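Serine-rich secreted cell wall anchored (LPXTG-motif ) protein (Lactobacillus reuteri ATCC 53608, PDB 5NXK) probably acts as a surface adhesin, anchored to the bacterial cell wall, that helps this gut bacterium attach to its host. Local coordinates at residues 99-104 with 125-130; 219-224 with 249-254. All coordinates share one frame; numbering follows the deposited sequence.

Interaction 1: 99-104 with 125-130; sequences TVTYKD and NLVGNT
The Tyr-102 ring is met obliquely by CD2 of Leu-126, which also packs 4.0 Å from Tyr-102 CB. Val-90 and Ile-76 touch the same tyrosine from outside the pair. The Asn-125 amide reaches across the strands. Its CG stands beside its own backbone N (chi1 -62°), which turns ND2 back over 99-104. There ND2 makes a weak hydrogen bond to Thr-101 OG1, 3.3 Å long, and brushes Thr-99 CG2. Its OD1 is bonded to Asn-170 ND2. The two strands are parallel neighbours on one face of a right-handed beta-solenoid, the pectate lyase-like fold, one coil apart. Asn-125 N and O bond to Val-100 O and Tyr-102 N, and Val-127 N bonds to Tyr-102 O. Tyr-102 and Leu-126 point inward, while Thr-101 CG2 lies against Val-127 CG2 on the other side, 3.7 Å away. At the corner, Val-127 O is gripped twice, from opposite faces of its plane: by Asp-104 N at 3.1 Å and by Thr-130 OG1 at 2.7 Å. The Asp-104 carboxylate bends back over Gly-128, and its OD1 accepts from Asn-129 N at 2.9 Å, nearly along the C-O axis.

Interaction 2: 219-224 with 249-254; sequences TEYNIK and NVRIIP
Asn-249 ND2 gives an almost straight hydrogen bond to Asn-222 OD1, 2.9 Å long. The two asparagines occupy the same corner of successive coils of the beta-solenoid, and their side chains point the same way with amide planes 5° apart. Such a hydrogen-bonded row of asparagines at a corner of successive coils is known from other parallel beta-helices of the pectate lyase type. Asn-222 OD1 lies in the amide plane of Asn-249 and is met almost along its C=O direction. The other buried amide atoms are satisfied too, by the coils around them. Asn-222 ND2 bonds to Asp-187 OD2 and Ser-244 O. Asn-249 OD1 accepts from Asn-282 ND2, and Asn-249 ND2 has a second acceptor in Glu-276 O.

Backbone bonds continue the pairing past the corner. Ile-223 N reaches Asn-249 O, and Arg-251 N reaches Ile-223 O, each at 2.8 Å. Ile-223 and Val-250 turn to the side lined by Phe-233.

On the other side, Arg-251 CD makes a CH-pi contact over the centre of the Tyr-221 ring, 3.8 Å from the centroid. A bend at chi2 (141°) carries the guanidinium along the ring, its plane 20° from it. Tyr-221 OH then lies over one guanidinium face, and Ile-253 CD1 covers the opposite face. Salt bridges to Asp-156 and Asp-248 hold NH2 and NH1. They probably also ease the approach of Lys-224 NZ, a like charge 4.0 Å from Arg-251 NE. Water 2 links the two cations, accepting from Lys-224 NZ at 3.0 Å and from Arg-251 NH2 at 2.9 Å.

Both interactions join parallel strands of successive solenoid coils at a corner of the chain. They belong to different sheets, on opposite sides of the chain's centre. Their centres are about 22 Å apart and they do not touch. Interaction 1 is partly buried. Its inward side is apolar, but its outer side is mixed, with threonine, asparagine and lysine beside a valine, and its corner is closed by an aspartate bonded to the backbone. Interaction 2 is buried throughout. Its corner uses an amide-to-amide bond, and its polar side is filled by an arginine on a tyrosine with acidic partners and a bridging water. Interaction 1 relies mainly on backbone pairing, interaction 2 more on side chains.

Interaction 1: 99-104 with 125-130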
ATOM      1  N   THR A  99       1.035   2.306 -11.527  1.00 25.14           N
ATOM      2  CA  THR A  99       0.290   3.134 -10.599  1.00 30.03           C
ATOM      3  C   THR A  99      -1.051   2.460 -10.339  1.00 31.10           C
ATOM      4  O   THR A  99      -1.746   2.109 -11.283  1.00 29.67           O
ATOM      5  CB  THR A  99       0.096   4.547 -11.160  1.00 27.57           C
ATOM      6  OG1 THR A  99       1.389   5.147 -11.358  1.00 31.21           O
ATOM      7  CG2 THR A  99      -0.722   5.404 -10.199  1.00 30.94           C
ATOM      8  N   VAL A 100      -1.377   2.241  -9.063  1.00 24.92           N
ATOM      9  CA  VAL A 100      -2.634   1.623  -8.662  1.00 19.06           C
ATOM     10  C   VAL A 100      -3.417   2.628  -7.818  1.00 25.28           C
ATOM     11  O   VAL A 100      -2.872   3.282  -6.903  1.00 23.74           O
ATOM     12  CB  VAL A 100      -2.412   0.319  -7.852  1.00 23.25           C
ATOM     13  CG1 VAL A 100      -3.740  -0.221  -7.327  1.00 21.04           C
ATOM     14  CG2 VAL A 100      -1.673  -0.737  -8.697  1.00 23.28           C
ATOM     15  N   THR A 101      -4.693   2.770  -8.128  1.00 26.39           N
ATOM     16  CA  THR A 101      -5.562   3.661  -7.387  1.00 29.66           C
ATOM     17  C   THR A 101      -6.755   2.888  -6.860  1.00 26.58           C
ATOM     18  O   THR A 101      -7.467   2.241  -7.628  1.00 28.27           O
ATOM     19  CB  THR A 101      -6.035   4.829  -8.270  1.00 28.14           C
ATOM     20  OG1 THR A 101      -4.897   5.589  -8.666  1.00 31.00           O
ATOM     21  CG2 THR A 101      -7.011   5.738  -7.516  1.00 26.32           C
ATOM     22  N   TYR A 102      -6.947   2.928  -5.547  1.00 22.90           N
ATOM     23  CA  TYR A 102      -8.137   2.370  -4.913  1.00 25.66           C
ATOM     24  C   TYR A 102      -9.042   3.515  -4.510  1.00 23.82           C
ATOM     25  O   TYR A 102      -8.647   4.363  -3.715  1.00 28.05           O
ATOM     26  CB  TYR A 102      -7.791   1.553  -3.667  1.00 24.35           C
ATOM     27  CG  TYR A 102      -7.232   0.163  -3.885  1.00 27.02           C
ATOM     28  CD1 TYR A 102      -7.083  -0.378  -5.157  1.00 25.56           C
ATOM     29  CD2 TYR A 102      -6.849  -0.612  -2.792  1.00 26.23           C
ATOM     30  CE1 TYR A 102      -6.576  -1.674  -5.332  1.00 22.11           C
ATOM     31  CE2 TYR A 102      -6.343  -1.885  -2.952  1.00 31.42           C
ATOM     32  CZ  TYR A 102      -6.208  -2.411  -4.225  1.00 28.75           C
ATOM     33  OH  TYR A 102      -5.694  -3.677  -4.360  1.00 28.82           O
ATOM     34  N   LYS A 103     -10.252   3.554  -5.045  1.00 23.72           N
ATOM     35  CA  LYS A 103     -11.191   4.590  -4.654  1.00 22.26           C
ATOM     36  C   LYS A 103     -12.466   3.967  -4.081  1.00 30.39           C
ATOM     37  O   LYS A 103     -13.095   3.131  -4.733  1.00 28.33           O
ATOM     38  CB  LYS A 103     -11.505   5.495  -5.834  1.00 26.23           C
ATOM     39  CG  LYS A 103     -12.588   6.527  -5.542  1.00 38.23           C
ATOM     40  CD  LYS A 103     -12.859   7.399  -6.772  1.00 42.49           C
ATOM     41  CE  LYS A 103     -13.908   8.485  -6.490  1.00 52.68           C
ATOM     42  NZ  LYS A 103     -13.921   9.508  -7.590  1.00 58.72           N
ATOM     43  N   ASP A 104     -12.819   4.331  -2.848  1.00 27.89           N
ATOM     44  CA  ASP A 104     -13.970   3.733  -2.166  1.00 30.53           C
ATOM     45  C   ASP A 104     -13.879   2.211  -2.180  1.00 31.86           C
ATOM     46  O   ASP A 104     -14.836   1.507  -2.470  1.00 36.67           O
ATOM     47  CB  ASP A 104     -15.281   4.213  -2.799  1.00 34.64           C
ATOM     48  CG  ASP A 104     -15.474   5.718  -2.646  1.00 42.94           C
ATOM     49  OD1 ASP A 104     -15.152   6.247  -1.562  1.00 42.43           O
ATOM     50  OD2 ASP A 104     -15.928   6.379  -3.600  1.00 46.71           O
ATOM     51  N   ASN A 125      -2.384   4.948  -4.898  1.00 25.31           N
ATOM     52  CA  ASN A 125      -3.205   6.070  -4.465  1.00 26.77           C
ATOM     53  C   ASN A 125      -4.442   5.534  -3.751  1.00 29.91           C
ATOM     54  O   ASN A 125      -5.068   4.576  -4.210  1.00 29.25           O
ATOM     55  CB  ASN A 125      -3.601   6.953  -5.651  1.00 22.80           C
ATOM     56  CG  ASN A 125      -2.404   7.568  -6.333  1.00 27.93           C
ATOM     57  OD1 ASN A 125      -1.574   8.206  -5.691  1.00 28.01           O
ATOM     58  ND2 ASN A 125      -2.295   7.370  -7.643  1.00 32.00           N
ATOM     59  N   LEU A 126      -4.771   6.134  -2.611  1.00 23.91           N
ATOM     60  CA  LEU A 126      -5.901   5.705  -1.813  1.00 19.71           C
ATOM     61  C   LEU A 126      -6.876   6.869  -1.742  1.00 25.39           C
ATOM     62  O   LEU A 126      -6.552   7.931  -1.202  1.00 27.28           O
ATOM     63  CB  LEU A 126      -5.456   5.254  -0.412  1.00 21.36           C
ATOM     64  CG  LEU A 126      -4.448   4.101  -0.403  1.00 25.17           C
ATOM     65  CD1 LEU A 126      -4.015   3.770   1.022  1.00 25.42           C
ATOM     66  CD2 LEU A 126      -5.033   2.862  -1.106  1.00 23.61           C
ATOM     67  N   VAL A 127      -8.078   6.670  -2.285  1.00 25.37           N
ATOM     68  CA  VAL A 127      -8.987   7.787  -2.551  1.00 24.70           C
ATOM     69  C   VAL A 127     -10.365   7.530  -1.925  1.00 25.48           C
ATOM     70  O   VAL A 127     -10.787   6.377  -1.776  1.00 28.67           O
ATOM     71  CB  VAL A 127      -9.140   8.029  -4.088  1.00 30.66           C
ATOM     72  CG1 VAL A 127      -9.946   9.295  -4.369  1.00 30.18           C
ATOM     73  CG2 VAL A 127      -7.773   8.125  -4.768  1.00 27.22           C
ATOM     74  N   GLY A 128     -11.056   8.606  -1.560  1.00 29.36           N
ATOM     75  CA  GLY A 128     -12.375   8.519  -0.950  1.00 31.93           C
ATOM     76  C   GLY A 128     -12.358   7.760   0.364  1.00 36.00           C
ATOM     77  O   GLY A 128     -11.401   7.858   1.143  1.00 33.71           O
ATOM     78  N   ASN A 129     -13.420   7.002   0.618  1.00 28.69           N
ATOM     79  CA  ASN A 129     -13.540   6.265   1.863  1.00 32.27           C
ATOM     80  C   ASN A 129     -13.034   4.851   1.679  1.00 34.35           C
ATOM     81  O   ASN A 129     -13.768   3.963   1.257  1.00 35.25           O
ATOM     82  CB  ASN A 129     -14.982   6.285   2.362  1.00 38.39           C
ATOM     83  CG  ASN A 129     -15.451   7.689   2.674  1.00 41.38           C
ATOM     84  OD1 ASN A 129     -14.723   8.470   3.278  1.00 46.11           O
ATOM     85  ND2 ASN A 129     -16.664   8.020   2.261  1.00 50.90           N
ATOM     86  N   THR A 130     -11.755   4.657   1.969  1.00 31.69           N
ATOM     87  CA  THR A 130     -11.118   3.385   1.666  1.00 27.57           C
ATOM     88  C   THR A 130     -10.605   2.732   2.946  1.00 33.56           C
ATOM     89  O   THR A 130      -9.946   3.372   3.787  1.00 29.50           O
ATOM     90  CB  THR A 130      -9.961   3.574   0.635  1.00 30.96           C
ATOM     91  OG1 THR A 130     -10.512   3.918  -0.640  1.00 29.25           O
ATOM     92  CG2 THR A 130      -9.124   2.303   0.484  1.00 29.74           C
TER

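Interaction 2: 219-224 with 249-254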
ATOM      1  N   THR A 219       0.537  -4.209  15.283  1.00 31.89           N
ATOM      2  CA  THR A 219       1.578  -3.748  14.371  1.00 26.51           C
ATOM      3  C   THR A 219       2.833  -3.281  15.105  1.00 30.83           C
ATOM      4  O   THR A 219       2.740  -2.620  16.134  1.00 28.60           O
ATOM      5  CB  THR A 219       1.013  -2.625  13.505  1.00 25.99           C
ATOM      6  OG1 THR A 219      -0.028  -3.161  12.677  1.00 30.05           O
ATOM      7  CG2 THR A 219       2.075  -2.001  12.632  1.00 29.74           C
ATOM      8  N   GLU A 220       4.007  -3.636  14.588  1.00 27.53           N
ATOM      9  CA  GLU A 220       5.253  -3.127  15.167  1.00 28.21           C
ATOM     10  C   GLU A 220       5.593  -1.728  14.651  1.00 26.13           C
ATOM     11  O   GLU A 220       5.903  -0.847  15.440  1.00 25.21           O
ATOM     12  CB  GLU A 220       6.406  -4.091  14.889  1.00 32.60           C
ATOM     13  CG  GLU A 220       6.204  -5.455  15.529  1.00 42.97           C
ATOM     14  CD  GLU A 220       7.414  -6.355  15.388  1.00 62.26           C
ATOM     15  OE1 GLU A 220       8.154  -6.512  16.382  1.00 73.31           O
ATOM     16  OE2 GLU A 220       7.632  -6.898  14.287  1.00 70.09           O
ATOM     17  N   TYR A 221       5.537  -1.522  13.334  1.00 29.23           N
ATOM     18  CA  TYR A 221       5.749  -0.187  12.758  1.00 29.36           C
ATOM     19  C   TYR A 221       4.585   0.163  11.844  1.00 25.85           C
ATOM     20  O   TYR A 221       4.218  -0.640  10.995  1.00 24.93           O
ATOM     21  CB  TYR A 221       7.028  -0.094  11.922  1.00 25.53           C
ATOM     22  CG  TYR A 221       8.188  -0.943  12.342  1.00 27.17           C
ATOM     23  CD1 TYR A 221       8.667  -0.922  13.639  1.00 26.50           C
ATOM     24  CD2 TYR A 221       8.825  -1.763  11.416  1.00 32.29           C
ATOM     25  CE1 TYR A 221       9.744  -1.702  14.012  1.00 34.24           C
ATOM     26  CE2 TYR A 221       9.897  -2.545  11.777  1.00 36.47           C
ATOM     27  CZ  TYR A 221      10.353  -2.517  13.076  1.00 37.85           C
ATOM     28  OH  TYR A 221      11.430  -3.297  13.437  1.00 40.67           O
ATOM     29  N   ASN A 222       4.005   1.353  11.992  1.00 25.13           N
ATOM     30  CA  ASN A 222       2.951   1.757  11.061  1.00 22.51           C
ATOM     31  C   ASN A 222       3.523   1.989   9.654  1.00 23.45           C
ATOM     32  O   ASN A 222       2.998   1.493   8.661  1.00 25.16           O
ATOM     33  CB  ASN A 222       2.243   3.024  11.542  1.00 25.05           C
ATOM     34  CG  ASN A 222       1.514   2.822  12.862  1.00 23.68           C
ATOM     35  OD1 ASN A 222       1.843   3.461  13.850  1.00 23.14           O
ATOM     36  ND2 ASN A 222       0.524   1.927  12.877  1.00 22.01           N
ATOM     37  N   ILE A 223       4.589   2.773   9.585  1.00 24.34           N
ATOM     38  CA  ILE A 223       5.198   3.128   8.312  1.00 24.82           C
ATOM     39  C   ILE A 223       6.699   2.882   8.371  1.00 24.60           C
ATOM     40  O   ILE A 223       7.393   3.398   9.238  1.00 25.44           O
ATOM     41  CB  ILE A 223       4.939   4.600   7.933  1.00 20.92           C
ATOM     42  CG1 ILE A 223       3.436   4.898   7.871  1.00 22.14           C
ATOM     43  CG2 ILE A 223       5.596   4.938   6.589  1.00 21.17           C
ATOM     44  CD1 ILE A 223       3.132   6.393   7.624  1.00 20.95           C
ATOM     45  N   LYS A 224       7.189   2.053   7.465  1.00 23.40           N
ATOM     46  CA  LYS A 224       8.611   1.828   7.375  1.00 25.57           C
ATOM     47  C   LYS A 224       9.087   2.327   6.021  1.00 25.13           C
ATOM     48  O   LYS A 224       8.610   1.877   4.975  1.00 22.47           O
ATOM     49  CB  LYS A 224       8.966   0.348   7.580  1.00 26.40           C
ATOM     50  CG  LYS A 224      10.460   0.160   7.728  1.00 25.75           C
ATOM     51  CD  LYS A 224      10.912  -1.282   7.888  1.00 28.04           C
ATOM     52  CE  LYS A 224      12.414  -1.290   8.166  1.00 37.74           C
ATOM     53  NZ  LYS A 224      12.776  -2.143   9.312  1.00 53.54           N
ATOM     54  N   ASN A 249       5.973   4.574  15.063  1.00 22.82           N
ATOM     55  CA  ASN A 249       4.941   4.936  14.078  1.00 19.42           C
ATOM     56  C   ASN A 249       5.553   5.105  12.687  1.00 20.49           C
ATOM     57  O   ASN A 249       5.023   4.581  11.707  1.00 24.68           O
ATOM     58  CB  ASN A 249       4.203   6.204  14.482  1.00 21.92           C
ATOM     59  CG  ASN A 249       3.580   6.096  15.848  1.00 22.13           C
ATOM     60  OD1 ASN A 249       3.934   6.843  16.763  1.00 24.12           O
ATOM     61  ND2 ASN A 249       2.660   5.153  16.006  1.00 22.89           N
ATOM     62  N   VAL A 250       6.672   5.828  12.606  1.00 21.76           N
ATOM     63  CA  VAL A 250       7.424   5.930  11.351  1.00 20.80           C
ATOM     64  C   VAL A 250       8.866   5.546  11.609  1.00 21.32           C
ATOM     65  O   VAL A 250       9.515   6.072  12.520  1.00 25.85           O
ATOM     66  CB  VAL A 250       7.388   7.343  10.722  1.00 20.42           C
ATOM     67  CG1 VAL A 250       8.157   7.347   9.379  1.00 17.64           C
ATOM     68  CG2 VAL A 250       5.951   7.808  10.526  1.00 20.95           C
ATOM     69  N   ARG A 251       9.365   4.618  10.804  1.00 22.94           N
ATOM     70  CA  ARG A 251      10.724   4.143  10.975  1.00 24.48           C
ATOM     71  C   ARG A 251      11.577   4.405   9.741  1.00 20.88           C
ATOM     72  O   ARG A 251      11.249   3.957   8.654  1.00 21.29           O
ATOM     73  CB  ARG A 251      10.707   2.657  11.280  1.00 27.79           C
ATOM     74  CG  ARG A 251      12.059   1.984  11.399  1.00 26.41           C
ATOM     75  CD  ARG A 251      11.883   1.006  12.542  1.00 39.07           C
ATOM     76  NE  ARG A 251      12.956   0.056  12.702  1.00 42.27           N
ATOM     77  CZ  ARG A 251      13.323  -0.449  13.872  1.00 38.95           C
ATOM     78  NH1 ARG A 251      12.720  -0.065  14.999  1.00 35.80           N
ATOM     79  NH2 ARG A 251      14.311  -1.328  13.916  1.00 38.52           N
ATOM     80  N   ILE A 252      12.666   5.149   9.924  1.00 23.86           N
ATOM     81  CA  ILE A 252      13.623   5.376   8.855  1.00 25.51           C
ATOM     82  C   ILE A 252      15.004   4.939   9.316  1.00 26.79           C
ATOM     83  O   ILE A 252      15.761   5.723   9.886  1.00 22.71           O
ATOM     84  CB  ILE A 252      13.662   6.835   8.425  1.00 27.78           C
ATOM     85  CG1 ILE A 252      12.231   7.362   8.236  1.00 23.85           C
ATOM     86  CG2 ILE A 252      14.486   6.977   7.125  1.00 25.27           C
ATOM     87  CD1 ILE A 252      12.156   8.818   7.871  1.00 24.70           C
ATOM     88  N   ILE A 253      15.310   3.674   9.063  1.00 27.09           N
ATOM     89  CA  ILE A 253      16.586   3.077   9.431  1.00 28.85           C
ATOM     90  C   ILE A 253      17.081   2.268   8.235  1.00 24.12           C
ATOM     91  O   ILE A 253      16.367   1.391   7.748  1.00 26.82           O
ATOM     92  CB  ILE A 253      16.451   2.165  10.689  1.00 27.68           C
ATOM     93  CG1 ILE A 253      16.081   2.999  11.928  1.00 25.31           C
ATOM     94  CG2 ILE A 253      17.748   1.414  10.952  1.00 28.14           C
ATOM     95  CD1 ILE A 253      15.879   2.145  13.215  1.00 29.57           C
ATOM     96  N   PRO A 254      18.282   2.586   7.727  1.00 23.16           N
ATOM     97  CA  PRO A 254      18.758   1.890   6.520  1.00 24.89           C
ATOM     98  C   PRO A 254      18.855   0.371   6.713  1.00 26.05           C
ATOM     99  O   PRO A 254      19.207  -0.093   7.800  1.00 27.65           O
ATOM    100  CB  PRO A 254      20.136   2.506   6.273  1.00 26.08           C
ATOM    101  CG  PRO A 254      20.068   3.882   6.938  1.00 29.30           C
ATOM    102  CD  PRO A 254      19.187   3.673   8.150  1.00 25.23           C
TER
HETATM  103  O   HOH W   1      15.902  -1.180   8.382  1.00 30.14           O
HETATM  104  O   HOH W   2      15.116  -1.727  11.142  1.00 30.30           O